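Local coordinates for protein UDP-N-acetylmuramate--L-alanine ligase (Thermotoga maritima, PDB 1J6U) that joins L-alanine to UDP-N-acetylmuramate at the expense of ATP, a step of peptidoglycan biosynthesis in cell wall formation, at residues L267-K272 against A284-F289. Sequence-based numbering, arbitrary orientation.
Sequences LELKLK and AVIALF
Ile-286 reaches out from helix 276-291 and places one methyl, CD1, against two leucines of strand 264-271. The contact is purely apolar and small, burying 121 Å² over both sides, and Ile-286 supplies more than half of that. Its CD1 lies 3.9 Å from CD1 of Leu-269 and 4.1 Å from CD2 of the same residue, so the methyl faces the forked end of that leucine. CD1 of Leu-267 approaches the same isoleucine methyl to 4.1 Å. Extension explains the reach: CG1 of Ile-286 stands anti to the carbonyl carbon and CD1 continues outward with chi2 at 163°, bridging backbones whose closest CA atoms, in Leu-269 and Ile-286, are still 9.1 Å apart.

The two leucines come in differently. Leu-269 slants across the isoleucine, whereas Leu-267 runs past it in the opposite direction, its CG placed between the backbone N and the carbonyl carbon (chi1 60°).

Helix 296-305 adds to the cluster, with Leu-300 touching both leucines and Leu-303 packing on Ile-286. Backbone hydrogen bonds between Leu-267 and Val-259 and between Leu-269 and Ala-257 hold the strand to its antiparallel neighbour, 255-261. On the helix, Val-285 and Phe-289 instead pack on helix 125-138, whose first residues belong to the predicted ATP-binding segment.

This is strand-on-helix packing within the Mur ligase middle domain, where the edge strand of a small three-stranded antiparallel sheet rests on the helix that follows it in the chain.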
ATOM      1  N   LEU A 267      19.079  19.829   0.764  1.00 42.37           N
ATOM      2  CA  LEU A 267      18.191  19.854   1.924  1.00 36.86           C
ATOM      3  C   LEU A 267      18.330  18.623   2.804  1.00 38.50           C
ATOM      4  O   LEU A 267      18.897  17.580   2.430  1.00 28.36           O
ATOM      5  CB  LEU A 267      16.714  20.001   1.497  1.00 30.68           C
ATOM      6  CG  LEU A 267      16.126  18.906   0.586  1.00 32.09           C
ATOM      7  CD1 LEU A 267      15.766  17.670   1.407  1.00 36.14           C
ATOM      8  CD2 LEU A 267      14.884  19.450  -0.100  1.00 18.98           C
ATOM      9  N   GLU A 268      17.796  18.762   3.997  1.00 33.05           N
ATOM     10  CA  GLU A 268      17.816  17.661   4.904  1.00 40.52           C
ATOM     11  C   GLU A 268      16.386  17.160   5.031  1.00 36.90           C
ATOM     12  O   GLU A 268      15.474  17.914   5.381  1.00 32.07           O
ATOM     13  CB  GLU A 268      18.339  18.073   6.274  1.00 35.94           C
ATOM     14  CG  GLU A 268      18.414  16.897   7.195  1.00 53.92           C
ATOM     15  CD  GLU A 268      18.923  17.256   8.553  1.00 60.90           C
ATOM     16  OE1 GLU A 268      18.234  18.030   9.256  1.00 66.52           O
ATOM     17  OE2 GLU A 268      20.011  16.757   8.911  1.00 70.85           O
ATOM     18  N   LEU A 269      16.216  15.881   4.714  1.00 36.62           N
ATOM     19  CA  LEU A 269      14.933  15.198   4.833  1.00 37.09           C
ATOM     20  C   LEU A 269      14.829  14.517   6.198  1.00 32.35           C
ATOM     21  O   LEU A 269      15.719  13.754   6.594  1.00 39.16           O
ATOM     22  CB  LEU A 269      14.817  14.126   3.757  1.00 37.01           C
ATOM     23  CG  LEU A 269      13.607  13.208   3.761  1.00 37.95           C
ATOM     24  CD1 LEU A 269      12.299  13.993   3.674  1.00 38.75           C
ATOM     25  CD2 LEU A 269      13.769  12.272   2.587  1.00 51.24           C
ATOM     26  N   LYS A 270      13.770  14.825   6.928  1.00 33.43           N
ATOM     27  CA  LYS A 270      13.509  14.161   8.199  1.00 37.29           C
ATOM     28  C   LYS A 270      12.156  13.404   8.074  1.00 37.89           C
ATOM     29  O   LYS A 270      11.162  13.962   7.626  1.00 39.22           O
ATOM     30  CB  LYS A 270      13.402  15.163   9.329  1.00 28.77           C
ATOM     31  CG  LYS A 270      14.673  15.844   9.693  1.00 55.03           C
ATOM     32  CD  LYS A 270      14.583  16.224  11.161  1.00 70.31           C
ATOM     33  CE  LYS A 270      15.156  17.597  11.443  1.00 73.22           C
ATOM     34  NZ  LYS A 270      14.716  18.030  12.797  1.00 80.42           N
ATOM     35  N   LEU A 271      12.134  12.132   8.450  1.00 37.55           N
ATOM     36  CA  LEU A 271      10.900  11.323   8.419  1.00 28.44           C
ATOM     37  C   LEU A 271      10.631  10.655   9.774  1.00 28.24           C
ATOM     38  O   LEU A 271      11.556  10.109  10.413  1.00 32.31           O
ATOM     39  CB  LEU A 271      11.001  10.212   7.374  1.00 34.22           C
ATOM     40  CG  LEU A 271      11.218  10.667   5.933  1.00 21.67           C
ATOM     41  CD1 LEU A 271      11.552   9.509   5.036  1.00 33.04           C
ATOM     42  CD2 LEU A 271       9.957  11.402   5.489  1.00 40.42           C
ATOM     43  N   LYS A 272       9.375  10.712  10.206  1.00 29.84           N
ATOM     44  CA  LYS A 272       8.940  10.058  11.441  1.00 32.05           C
ATOM     45  C   LYS A 272       8.942   8.569  11.058  1.00 34.27           C
ATOM     46  O   LYS A 272       9.430   7.716  11.787  1.00 38.40           O
ATOM     47  CB  LYS A 272       7.533  10.515  11.778  1.00 36.74           C
ATOM     48  CG  LYS A 272       7.343  10.905  13.208  1.00 52.21           C
ATOM     49  N   ALA A 284      11.318  10.685  -4.056  1.00 38.86           N
ATOM     50  CA  ALA A 284      10.482  10.835  -5.245  1.00 36.96           C
ATOM     51  C   ALA A 284       9.449  11.943  -5.035  1.00 40.25           C
ATOM     52  O   ALA A 284       9.093  12.671  -5.974  1.00 40.03           O
ATOM     53  CB  ALA A 284       9.773   9.522  -5.581  1.00 34.11           C
ATOM     54  N   VAL A 285       8.965  12.080  -3.807  1.00 29.82           N
ATOM     55  CA  VAL A 285       7.994  13.115  -3.536  1.00 32.18           C
ATOM     56  C   VAL A 285       8.628  14.511  -3.666  1.00 33.28           C
ATOM     57  O   VAL A 285       8.082  15.418  -4.284  1.00 35.78           O
ATOM     58  CB  VAL A 285       7.362  12.930  -2.123  1.00 38.71           C
ATOM     59  CG1 VAL A 285       6.524  14.189  -1.749  1.00 36.48           C
ATOM     60  CG2 VAL A 285       6.412  11.677  -2.137  1.00 35.02           C
ATOM     61  N   ILE A 286       9.764  14.675  -3.020  1.00 30.05           N
ATOM     62  CA  ILE A 286      10.517  15.894  -3.069  1.00 35.56           C
ATOM     63  C   ILE A 286      10.799  16.240  -4.546  1.00 36.33           C
ATOM     64  O   ILE A 286      10.640  17.373  -4.969  1.00 38.23           O
ATOM     65  CB  ILE A 286      11.830  15.682  -2.324  1.00 38.67           C
ATOM     66  CG1 ILE A 286      11.597  15.887  -0.845  1.00 35.69           C
ATOM     67  CG2 ILE A 286      12.924  16.643  -2.824  1.00 42.57           C
ATOM     68  CD1 ILE A 286      12.744  15.304  -0.018  1.00 35.89           C
ATOM     69  N   ALA A 287      11.210  15.245  -5.318  1.00 33.68           N
ATOM     70  CA  ALA A 287      11.526  15.461  -6.698  1.00 29.89           C
ATOM     71  C   ALA A 287      10.341  15.989  -7.453  1.00 42.39           C
ATOM     72  O   ALA A 287      10.488  16.897  -8.272  1.00 46.97           O
ATOM     73  CB  ALA A 287      12.053  14.172  -7.352  1.00 17.33           C
ATOM     74  N   LEU A 288       9.164  15.444  -7.190  1.00 38.44           N
ATOM     75  CA  LEU A 288       7.995  15.905  -7.907  1.00 30.94           C
ATOM     76  C   LEU A 288       7.676  17.370  -7.583  1.00 38.26           C
ATOM     77  O   LEU A 288       7.603  18.206  -8.470  1.00 40.79           O
ATOM     78  CB  LEU A 288       6.776  15.048  -7.565  1.00 33.95           C
ATOM     79  CG  LEU A 288       5.449  15.564  -8.129  1.00 38.34           C
ATOM     80  CD1 LEU A 288       5.483  15.395  -9.633  1.00 44.87           C
ATOM     81  CD2 LEU A 288       4.284  14.819  -7.559  1.00 40.61           C
ATOM     82  N   PHE A 289       7.469  17.658  -6.308  1.00 27.90           N
ATOM     83  CA  PHE A 289       7.127  18.987  -5.853  1.00 34.73           C
ATOM     84  C   PHE A 289       8.149  20.090  -6.122  1.00 39.84           C
ATOM     85  O   PHE A 289       7.776  21.240  -6.420  1.00 43.06           O
ATOM     86  CB  PHE A 289       6.770  18.930  -4.374  1.00 26.78           C
ATOM     87  CG  PHE A 289       5.404  18.391  -4.138  1.00 38.38           C
ATOM     88  CD1 PHE A 289       5.206  17.066  -3.738  1.00 27.22           C
ATOM     89  CD2 PHE A 289       4.312  19.178  -4.408  1.00 23.01           C
ATOM     90  CE1 PHE A 289       3.929  16.549  -3.619  1.00 46.14           C
ATOM     91  CE2 PHE A 289       3.018  18.671  -4.288  1.00 52.63           C
ATOM     92  CZ  PHE A 289       2.821  17.350  -3.893  1.00 35.08           C
TER